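Local coordinates for tannase (Lactobacillus plantarum, PDB 3WA7), which hydrolyses the galloyl ester bonds of tannins as a tannase (EC 3.1.1.20) of the alpha/beta-hydrolase fold, at residues I223-R228 and S247-V252; A215-F220 and L339-A344; H315-F320 and S333-S338. All coordinates share one frame; numbering follows the deposited sequence.

Contact 1: I223-R228 and S247-V252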
loop_
_atom_site.group_PDB
_atom_site.type_symbol
_atom_site.label_atom_id
_atom_site.label_comp_id
_atom_site.label_asym_id
_atom_site.label_seq_id
_atom_site.Cartn_x
_atom_site.Cartn_y
_atom_site.Cartn_z
ATOM N N ILE A 223 -17.872 -17.130 9.709
ATOM C CA ILE A 223 -16.886 -17.163 10.784
ATOM C C ILE A 223 -17.285 -15.993 11.676
ATOM O O ILE A 223 -16.963 -14.839 11.386
ATOM C CB ILE A 223 -15.463 -16.969 10.220
ATOM C CG1 ILE A 223 -15.150 -18.102 9.233
ATOM C CG2 ILE A 223 -14.447 -16.938 11.354
ATOM C CD1 ILE A 223 -13.856 -17.920 8.452
ATOM N N ASN A 224 -17.986 -16.300 12.765
ATOM C CA ASN A 224 -18.504 -15.265 13.652
ATOM C C ASN A 224 -17.663 -14.740 14.805
ATOM O O ASN A 224 -18.089 -13.829 15.513
ATOM C CB ASN A 224 -19.875 -15.702 14.168
ATOM C CG ASN A 224 -20.834 -16.014 13.039
ATOM O OD1 ASN A 224 -20.907 -15.276 12.057
ATOM N ND2 ASN A 224 -21.575 -17.107 13.170
ATOM N N ASP A 225 -16.484 -15.305 15.019
ATOM C CA ASP A 225 -15.630 -14.789 16.075
ATOM C C ASP A 225 -14.468 -14.074 15.402
ATOM O O ASP A 225 -13.939 -14.549 14.401
ATOM C CB ASP A 225 -15.109 -15.918 16.975
ATOM C CG ASP A 225 -14.507 -17.064 16.193
ATOM O OD1 ASP A 225 -15.246 -17.715 15.424
ATOM O OD2 ASP A 225 -13.295 -17.319 16.351
ATOM N N TRP A 226 -14.100 -12.910 15.925
ATOM C CA TRP A 226 -12.982 -12.167 15.363
ATOM C C TRP A 226 -11.889 -12.031 16.412
ATOM O O TRP A 226 -12.161 -12.050 17.614
ATOM C CB TRP A 226 -13.424 -10.786 14.859
ATOM C CG TRP A 226 -14.222 -9.972 15.832
ATOM C CD1 TRP A 226 -15.581 -9.968 15.979
ATOM C CD2 TRP A 226 -13.713 -9.027 16.780
ATOM N NE1 TRP A 226 -15.949 -9.076 16.958
ATOM C CE2 TRP A 226 -14.821 -8.485 17.467
ATOM C CE3 TRP A 226 -12.426 -8.584 17.117
ATOM C CZ2 TRP A 226 -14.683 -7.522 18.473
ATOM C CZ3 TRP A 226 -12.287 -7.624 18.119
ATOM C CH2 TRP A 226 -13.413 -7.106 18.784
ATOM N N HIS A 227 -10.651 -11.894 15.950
ATOM C CA HIS A 227 -9.500 -11.789 16.840
ATOM C C HIS A 227 -8.475 -10.815 16.279
ATOM O O HIS A 227 -8.095 -10.917 15.117
ATOM C CB HIS A 227 -8.846 -13.166 16.988
ATOM C CG HIS A 227 -9.807 -14.251 17.352
ATOM N ND1 HIS A 227 -10.140 -14.545 18.658
ATOM C CD2 HIS A 227 -10.559 -15.070 16.579
ATOM C CE1 HIS A 227 -11.054 -15.498 18.672
ATOM N NE2 HIS A 227 -11.326 -15.834 17.424
ATOM N N ARG A 228 -8.024 -9.875 17.105
ATOM C CA ARG A 228 -7.022 -8.912 16.664
ATOM C C ARG A 228 -6.268 -8.358 17.863
ATOM O O ARG A 228 -6.506 -8.764 18.999
ATOM C CB ARG A 228 -7.688 -7.764 15.893
ATOM C CG ARG A 228 -8.607 -6.890 16.734
ATOM C CD ARG A 228 -9.538 -6.050 15.865
ATOM N NE ARG A 228 -8.826 -5.108 15.004
ATOM C CZ ARG A 228 -9.417 -4.352 14.081
ATOM N NH1 ARG A 228 -10.730 -4.431 13.895
ATOM N NH2 ARG A 228 -8.702 -3.510 13.346
ATOM N N SER A 247 -10.962 -9.749 21.251
ATOM C CA SER A 247 -11.790 -10.612 20.424
ATOM C C SER A 247 -13.258 -10.359 20.704
ATOM O O SER A 247 -13.610 -9.650 21.648
ATOM C CB SER A 247 -11.461 -12.081 20.693
ATOM O OG SER A 247 -11.762 -12.437 22.030
ATOM N N GLY A 248 -14.115 -10.939 19.876
ATOM C CA GLY A 248 -15.539 -10.765 20.059
ATOM C C GLY A 248 -16.338 -11.680 19.160
ATOM O O GLY A 248 -15.788 -12.324 18.267
ATOM N N GLN A 249 -17.641 -11.738 19.409
ATOM C CA GLN A 249 -18.555 -12.559 18.631
ATOM C C GLN A 249 -19.512 -11.633 17.895
ATOM O O GLN A 249 -20.033 -10.684 18.480
ATOM C CB GLN A 249 -19.363 -13.478 19.548
ATOM C CG GLN A 249 -18.574 -14.602 20.191
ATOM C CD GLN A 249 -18.072 -15.609 19.180
ATOM O OE1 GLN A 249 -18.801 -16.012 18.272
ATOM N NE2 GLN A 249 -16.824 -16.035 19.339
ATOM N N LEU A 250 -19.736 -11.904 16.614
ATOM C CA LEU A 250 -20.647 -11.088 15.824
ATOM C C LEU A 250 -22.072 -11.290 16.319
ATOM O O LEU A 250 -22.491 -12.415 16.589
ATOM C CB LEU A 250 -20.578 -11.475 14.343
ATOM C CG LEU A 250 -19.246 -11.291 13.616
ATOM C CD1 LEU A 250 -19.414 -11.684 12.154
ATOM C CD2 LEU A 250 -18.788 -9.843 13.732
ATOM N N THR A 251 -22.810 -10.193 16.444
ATOM C CA THR A 251 -24.199 -10.257 16.881
ATOM C C THR A 251 -25.011 -10.770 15.702
ATOM O O THR A 251 -24.493 -10.877 14.591
ATOM C CB THR A 251 -24.727 -8.866 17.262
ATOM O OG1 THR A 251 -24.576 -7.980 16.145
ATOM C CG2 THR A 251 -23.963 -8.311 18.453
ATOM N N VAL A 252 -26.280 -11.089 15.933
ATOM C CA VAL A 252 -27.124 -11.574 14.853
ATOM C C VAL A 252 -27.219 -10.484 13.791
ATOM O O VAL A 252 -27.204 -10.767 12.594
ATOM C CB VAL A 252 -28.541 -11.930 15.359
ATOM C CG1 VAL A 252 -29.425 -12.352 14.194
ATOM C CG2 VAL A 252 -28.454 -13.053 16.379
HETATM O O HOH W 1 -17.885 -18.142 16.295
HETATM O O HOH W 2 -18.597 -7.935 17.299
#

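Contact 2: A215-F220 and L339-A344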
loop_
_atom_site.group_PDB
_atom_site.type_symbol
_atom_site.label_atom_id
_atom_site.label_comp_id
_atom_site.label_asym_id
_atom_site.label_seq_id
_atom_site.Cartn_x
_atom_site.Cartn_y
_atom_site.Cartn_z
ATOM N N ALA A 215 -15.934 -7.404 0.118
ATOM C CA ALA A 215 -14.916 -8.425 -0.097
ATOM C C ALA A 215 -14.597 -9.159 1.200
ATOM O O ALA A 215 -14.414 -10.379 1.206
ATOM C CB ALA A 215 -13.640 -7.795 -0.664
ATOM N N TYR A 216 -14.540 -8.418 2.300
ATOM C CA TYR A 216 -14.214 -9.022 3.583
ATOM C C TYR A 216 -15.256 -10.047 4.005
ATOM O O TYR A 216 -14.912 -11.114 4.516
ATOM C CB TYR A 216 -14.087 -7.955 4.674
ATOM C CG TYR A 216 -13.125 -8.347 5.778
ATOM C CD1 TYR A 216 -11.745 -8.313 5.567
ATOM C CD2 TYR A 216 -13.591 -8.790 7.017
ATOM C CE1 TYR A 216 -10.847 -8.712 6.560
ATOM C CE2 TYR A 216 -12.700 -9.194 8.021
ATOM C CZ TYR A 216 -11.335 -9.153 7.784
ATOM O OH TYR A 216 -10.453 -9.555 8.762
ATOM N N GLU A 217 -16.527 -9.724 3.798
ATOM C CA GLU A 217 -17.593 -10.637 4.177
ATOM C C GLU A 217 -17.738 -11.806 3.211
ATOM O O GLU A 217 -18.168 -12.888 3.607
ATOM C CB GLU A 217 -18.907 -9.876 4.335
ATOM C CG GLU A 217 -18.842 -8.848 5.455
ATOM C CD GLU A 217 -18.176 -9.401 6.708
ATOM O OE1 GLU A 217 -18.595 -10.474 7.188
ATOM O OE2 GLU A 217 -17.232 -8.764 7.217
ATOM N N TRP A 218 -17.391 -11.602 1.943
ATOM C CA TRP A 218 -17.443 -12.710 1.002
ATOM C C TRP A 218 -16.460 -13.749 1.541
ATOM O O TRP A 218 -16.721 -14.952 1.518
ATOM C CB TRP A 218 -16.987 -12.280 -0.394
ATOM C CG TRP A 218 -16.642 -13.457 -1.269
ATOM C CD1 TRP A 218 -17.517 -14.291 -1.908
ATOM C CD2 TRP A 218 -15.332 -13.981 -1.519
ATOM N NE1 TRP A 218 -16.831 -15.307 -2.535
ATOM C CE2 TRP A 218 -15.488 -15.140 -2.311
ATOM C CE3 TRP A 218 -14.040 -13.586 -1.144
ATOM C CZ2 TRP A 218 -14.401 -15.911 -2.737
ATOM C CZ3 TRP A 218 -12.955 -14.356 -1.567
ATOM C CH2 TRP A 218 -13.146 -15.505 -2.356
ATOM N N GLN A 219 -15.328 -13.266 2.044
ATOM C CA GLN A 219 -14.300 -14.150 2.573
ATOM C C GLN A 219 -14.578 -14.739 3.955
ATOM O O GLN A 219 -14.391 -15.940 4.170
ATOM C CB GLN A 219 -12.959 -13.421 2.609
ATOM C CG GLN A 219 -11.803 -14.289 3.100
ATOM C CD GLN A 219 -10.462 -13.616 2.901
ATOM O OE1 GLN A 219 -10.157 -13.139 1.809
ATOM N NE2 GLN A 219 -9.649 -13.581 3.952
ATOM N N PHE A 220 -15.046 -13.913 4.885
ATOM C CA PHE A 220 -15.265 -14.392 6.248
ATOM C C PHE A 220 -16.685 -14.670 6.726
ATOM O O PHE A 220 -16.884 -14.996 7.895
ATOM C CB PHE A 220 -14.572 -13.442 7.237
ATOM C CG PHE A 220 -13.068 -13.532 7.212
ATOM C CD1 PHE A 220 -12.293 -12.449 6.798
ATOM C CD2 PHE A 220 -12.425 -14.700 7.613
ATOM C CE1 PHE A 220 -10.894 -12.530 6.789
ATOM C CE2 PHE A 220 -11.028 -14.790 7.606
ATOM C CZ PHE A 220 -10.264 -13.701 7.195
ATOM N N LEU A 339 -7.337 -19.727 9.781
ATOM C CA LEU A 339 -6.583 -18.477 9.769
ATOM C C LEU A 339 -7.180 -17.450 10.736
ATOM O O LEU A 339 -6.450 -16.689 11.379
ATOM C CB LEU A 339 -6.576 -17.905 8.351
ATOM C CG LEU A 339 -5.818 -16.595 8.140
ATOM C CD1 LEU A 339 -4.362 -16.758 8.568
ATOM C CD2 LEU A 339 -5.914 -16.202 6.676
ATOM N N THR A 340 -8.509 -17.457 10.811
ATOM C CA THR A 340 -9.339 -16.584 11.651
ATOM C C THR A 340 -9.652 -15.204 11.077
ATOM O O THR A 340 -8.873 -14.615 10.317
ATOM C CB THR A 340 -8.763 -16.373 13.089
ATOM O OG1 THR A 340 -7.670 -15.446 13.053
ATOM C CG2 THR A 340 -8.301 -17.698 13.686
ATOM N N ARG A 341 -10.826 -14.709 11.449
ATOM C CA ARG A 341 -11.301 -13.395 11.044
ATOM C C ARG A 341 -10.661 -12.380 11.984
ATOM O O ARG A 341 -10.569 -12.613 13.187
ATOM C CB ARG A 341 -12.827 -13.334 11.173
ATOM C CG ARG A 341 -13.413 -11.927 11.114
ATOM C CD ARG A 341 -14.839 -11.902 11.653
ATOM N NE ARG A 341 -15.830 -12.371 10.687
ATOM C CZ ARG A 341 -16.368 -11.612 9.735
ATOM N NH1 ARG A 341 -16.015 -10.338 9.615
ATOM N NH2 ARG A 341 -17.270 -12.124 8.909
HETATM N N MSE A 342 -10.227 -11.253 11.434
HETATM C CA MSE A 342 -9.595 -10.213 12.235
HETATM C C MSE A 342 -10.560 -9.094 12.602
HETATM O O MSE A 342 -10.710 -8.748 13.773
HETATM C CB MSE A 342 -8.415 -9.615 11.470
HETATM C CG MSE A 342 -7.675 -8.532 12.223
HETATM SE SE MSE A 342 -6.440 -7.604 11.078
HETATM C CE MSE A 342 -6.346 -5.937 12.042
ATOM N N LYS A 343 -11.215 -8.537 11.588
ATOM C CA LYS A 343 -12.136 -7.421 11.776
ATOM C C LYS A 343 -13.612 -7.797 11.842
ATOM O O LYS A 343 -14.035 -8.814 11.290
ATOM C CB LYS A 343 -11.917 -6.402 10.656
ATOM C CG LYS A 343 -10.490 -5.870 10.597
ATOM C CD LYS A 343 -10.274 -4.976 9.391
ATOM C CE LYS A 343 -8.869 -4.390 9.390
ATOM N NZ LYS A 343 -8.643 -3.492 8.221
ATOM N N ALA A 344 -14.387 -6.954 12.519
ATOM C CA ALA A 344 -15.825 -7.158 12.666
ATOM C C ALA A 344 -16.558 -6.673 11.416
ATOM O O ALA A 344 -15.947 -6.520 10.358
ATOM C CB ALA A 344 -16.334 -6.418 13.900
#

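Contact 3: H315-F320 and S333-S338. With SO4 (sulfate ion), chain B.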
loop_
_atom_site.group_PDB
_atom_site.type_symbol
_atom_site.label_atom_id
_atom_site.label_comp_id
_atom_site.label_asym_id
_atom_site.label_seq_id
_atom_site.Cartn_x
_atom_site.Cartn_y
_atom_site.Cartn_z
ATOM N N HIS A 315 1.957 -27.927 7.477
ATOM C CA HIS A 315 0.928 -28.502 8.336
ATOM C C HIS A 315 0.839 -27.529 9.504
ATOM O O HIS A 315 1.543 -27.668 10.504
ATOM C CB HIS A 315 1.339 -29.896 8.825
ATOM C CG HIS A 315 0.335 -30.544 9.731
ATOM N ND1 HIS A 315 0.121 -30.126 11.027
ATOM C CD2 HIS A 315 -0.508 -31.584 9.530
ATOM C CE1 HIS A 315 -0.808 -30.881 11.586
ATOM N NE2 HIS A 315 -1.207 -31.775 10.699
ATOM N N LYS A 316 -0.012 -26.522 9.350
ATOM C CA LYS A 316 -0.200 -25.496 10.362
ATOM C C LYS A 316 -1.661 -25.070 10.318
ATOM O O LYS A 316 -2.359 -25.108 11.333
ATOM C CB LYS A 316 0.718 -24.305 10.066
ATOM C CG LYS A 316 0.683 -23.214 11.117
ATOM C CD LYS A 316 1.766 -22.171 10.872
ATOM C CE LYS A 316 1.686 -21.056 11.901
ATOM N NZ LYS A 316 2.770 -20.052 11.722
ATOM N N TYR A 317 -2.116 -24.664 9.136
ATOM C CA TYR A 317 -3.506 -24.263 8.949
ATOM C C TYR A 317 -4.238 -25.434 8.314
ATOM O O TYR A 317 -3.663 -26.178 7.518
ATOM C CB TYR A 317 -3.623 -23.047 8.024
ATOM C CG TYR A 317 -2.850 -21.840 8.486
ATOM C CD1 TYR A 317 -1.544 -21.620 8.052
ATOM C CD2 TYR A 317 -3.415 -20.930 9.376
ATOM C CE1 TYR A 317 -0.817 -20.520 8.493
ATOM C CE2 TYR A 317 -2.697 -19.828 9.826
ATOM C CZ TYR A 317 -1.401 -19.629 9.380
ATOM O OH TYR A 317 -0.685 -18.541 9.823
ATOM N N ALA A 318 -5.508 -25.591 8.663
ATOM C CA ALA A 318 -6.313 -26.683 8.130
ATOM C C ALA A 318 -6.773 -26.416 6.699
ATOM O O ALA A 318 -6.698 -25.285 6.211
ATOM C CB ALA A 318 -7.526 -26.905 9.027
ATOM N N GLY A 319 -7.228 -27.472 6.027
ATOM C CA GLY A 319 -7.752 -27.320 4.681
ATOM C C GLY A 319 -7.029 -27.921 3.491
ATOM O O GLY A 319 -7.676 -28.311 2.519
ATOM N N PHE A 320 -5.705 -28.009 3.547
ATOM C CA PHE A 320 -4.957 -28.531 2.411
ATOM C C PHE A 320 -4.885 -30.044 2.272
ATOM O O PHE A 320 -4.960 -30.789 3.250
ATOM C CB PHE A 320 -3.533 -27.963 2.405
ATOM C CG PHE A 320 -3.474 -26.471 2.246
ATOM C CD1 PHE A 320 -3.536 -25.634 3.358
ATOM C CD2 PHE A 320 -3.378 -25.898 0.981
ATOM C CE1 PHE A 320 -3.501 -24.246 3.211
ATOM C CE2 PHE A 320 -3.344 -24.510 0.823
ATOM C CZ PHE A 320 -3.404 -23.684 1.941
ATOM N N SER A 333 -12.809 -22.718 2.844
ATOM C CA SER A 333 -13.566 -22.341 4.030
ATOM C C SER A 333 -12.849 -22.815 5.287
ATOM O O SER A 333 -12.793 -22.096 6.288
ATOM C CB SER A 333 -14.974 -22.937 3.977
ATOM O OG SER A 333 -15.697 -22.410 2.878
ATOM N N ALA A 334 -12.296 -24.023 5.229
ATOM C CA ALA A 334 -11.579 -24.580 6.372
ATOM C C ALA A 334 -10.323 -23.760 6.658
ATOM O O ALA A 334 -10.010 -23.480 7.815
ATOM C CB ALA A 334 -11.207 -26.035 6.105
ATOM N N TYR A 335 -9.612 -23.372 5.602
ATOM C CA TYR A 335 -8.400 -22.575 5.767
ATOM C C TYR A 335 -8.720 -21.234 6.423
ATOM O O TYR A 335 -8.040 -20.808 7.359
ATOM C CB TYR A 335 -7.728 -22.326 4.411
ATOM C CG TYR A 335 -6.531 -21.401 4.495
ATOM C CD1 TYR A 335 -5.332 -21.836 5.053
ATOM C CD2 TYR A 335 -6.613 -20.077 4.054
ATOM C CE1 TYR A 335 -4.240 -20.976 5.178
ATOM C CE2 TYR A 335 -5.531 -19.209 4.176
ATOM C CZ TYR A 335 -4.347 -19.668 4.740
ATOM O OH TYR A 335 -3.269 -18.820 4.870
ATOM N N LEU A 336 -9.760 -20.571 5.927
ATOM C CA LEU A 336 -10.154 -19.274 6.467
ATOM C C LEU A 336 -10.546 -19.347 7.936
ATOM O O LEU A 336 -10.213 -18.453 8.717
ATOM C CB LEU A 336 -11.293 -18.688 5.628
ATOM C CG LEU A 336 -10.833 -18.397 4.196
ATOM C CD1 LEU A 336 -12.016 -18.027 3.323
ATOM C CD2 LEU A 336 -9.790 -17.277 4.215
ATOM N N LYS A 337 -11.249 -20.409 8.318
ATOM C CA LYS A 337 -11.650 -20.571 9.710
ATOM C C LYS A 337 -10.401 -20.778 10.566
ATOM O O LYS A 337 -10.308 -20.281 11.690
ATOM C CB LYS A 337 -12.589 -21.773 9.853
ATOM C CG LYS A 337 -13.045 -22.044 11.278
ATOM C CD LYS A 337 -14.003 -23.230 11.330
ATOM C CE LYS A 337 -14.446 -23.517 12.757
ATOM N NZ LYS A 337 -15.340 -24.712 12.833
ATOM N N SER A 338 -9.442 -21.515 10.014
ATOM C CA SER A 338 -8.189 -21.805 10.701
ATOM C C SER A 338 -7.353 -20.532 10.838
ATOM O O SER A 338 -6.751 -20.279 11.878
ATOM C CB SER A 338 -7.407 -22.870 9.919
ATOM O OG SER A 338 -6.223 -23.248 10.597
HETATM S S SO4 B . -14.271 -24.317 -0.845
HETATM O O1 SO4 B . -12.866 -24.674 -1.110
HETATM O O2 SO4 B . -14.377 -23.528 0.392
HETATM O O3 SO4 B . -14.802 -23.533 -1.976
HETATM O O4 SO4 B . -15.066 -25.553 -0.699
#

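Contact 1: I223-R228 and S247-V252
The two-stranded antiparallel beta hairpin 225-232/241-249 begins and ends here, where W226 faces G248 as a hydrogen-bonded pair flanked by the non-hydrogen-bonded pairs D225-Q249 and H227-S247. W226 N donates to G248 O at 2.9 Å, G248 N returns a longer bond to W226 O, and beyond the last bridge L250 N meets N224 O at 2.8 Å, nearly along the C=O axis. With CG wedged between its own backbone N and carbonyl carbon (chi1 50°), the W226 indole folds back over the partner strand. Its face lies on the G248 backbone, G248 CA sitting 3.8 Å from the centroid of the five-membered ring in a CH-pi contact; a side chain at G248 would probably collide with the indole. L250 CD2 touches W226 CD1, and a water accepts from W226 NE1. On the other side of the hairpin, D225 and Q249 run side by side with carboxylate and amide planes 13° apart, bridged by a water that donates to D225 OD1 and Q249 OE1. The second carboxylate oxygen fixes the imidazole of H227: H227 NE2 donates to the anti lone pair of D225 OD2 at 2.7 Å, in the plane of the imidazole ring.

Contact 2: A215-F220 and L339-A344
R341, in the loop that follows helix 332-339, reaches across to the last turns of helix 209-220 and closes a buried salt bridge with E217. At its root, R341 CA lies over the F220 ring in a CH-pi contact, 3.9 Å from the centroid, and R341 CB rests against F220 CD2. R341 CG leaves anti to the backbone N (chi1 166°) and passes Y216 CE2, while a bend at chi3 turns the head toward the helix. R341 NE donates to I223 O, and F220 CB covers one face of the guanidinium. The grip is end-on, with carboxylate and guanidinium planes 15° apart: R341 NH2 meets E217 OE1 at 2.7 Å, and R341 NH1 takes the syn lone pair of E217 OE2 at 3.1 Å. E217 OE1 is also bonded to S258 OG. R341 NH1 donates as well to K343 O, and R341 NH2 adds a weak bond to F220 O. A methionine here would probably leave the buried E217 carboxylate without this countercharge, and K343 O and I223 O without their arginine donors. Beside the salt bridge, Y216 fastens the same loop: its hydroxyl, also bonded to R420 O, accepts from two successive backbone amides, that of the selenomethionine M342, with N at 3.2 Å, and, almost straight at 171°, K343 N at 3.1 Å to Y216 OH.

Contact 3: H315-F320 and S333-S338
Y335 CG stands anti to the backbone N (chi1 175°), and Y317 CG lies anti to its own carbonyl carbon; these torsions bring the two tyrosines together in an aromatic cluster completed by F320. The cluster packs the loop and the first residue of the small hairpin 320-323/326-330 against helix 332-339, which follows that hairpin. Both ring pairs are offset edge-to-face. Y335 turns its edge toward the face of Y317, with centroids 5.5 Å apart and planes at 64°. The phenol ends are held by other parts of the chain, Y335 OH by A417 O and Y317 OH by D448, while the ring of W447 meets F320 from outside the two segments.

Backbone contacts fix the loop against the helix. S338 OG accepts a bond from the loop: A318 N donates to S338 OG at 3.1 Å, with an angle of 162° at the hydrogen. A318 O lies in the plane of the Y335 ring at its edge and receives a CA-H...O contact from Y335 CA at 3.2 Å. G319, with positive phi, passes close to the helix, its CA 4.0 Å from A334 CB; a side chain there would probably press on Y335 N and crowd the preceding carbonyl oxygen. At the start of the helical segment, S333 N and S333 OG both donate to O2 of a sulfate, probably from the crystallisation liquor, which R293, R297 and L332 N also bind.

Y335 is an edge to one neighbour and a face to the other, for F320 in turn points its edge at the face of Y335. Y335 CE1 packs on Y317 CB, and Y335 CD1 comes to 3.5 Å from F320 CE1.

Contact 2 is buried, whereas contacts 1 and 3 are surface contacts; all three lie on the same side of the chain's centre. Their chemistry follows: an enclosed ion pair and a tyrosine hydroxyl that accepts two backbone amides in contact 2, strand pairing and a bridging water in contact 1, and edge-to-face aromatic rings and one serine-to-backbone bond in contact 3. The loop 339-344 joins the first two, since R341 O accepts from H227 N of the hairpin and M342 O packs on W226 CB. Helix 332-339 ties contact 3 to both others: L336 CD1 lies against Q219 O, and I223 CD1 touches the backbone at L336 and K337. L339 CD1 also packs on the Y317 ring.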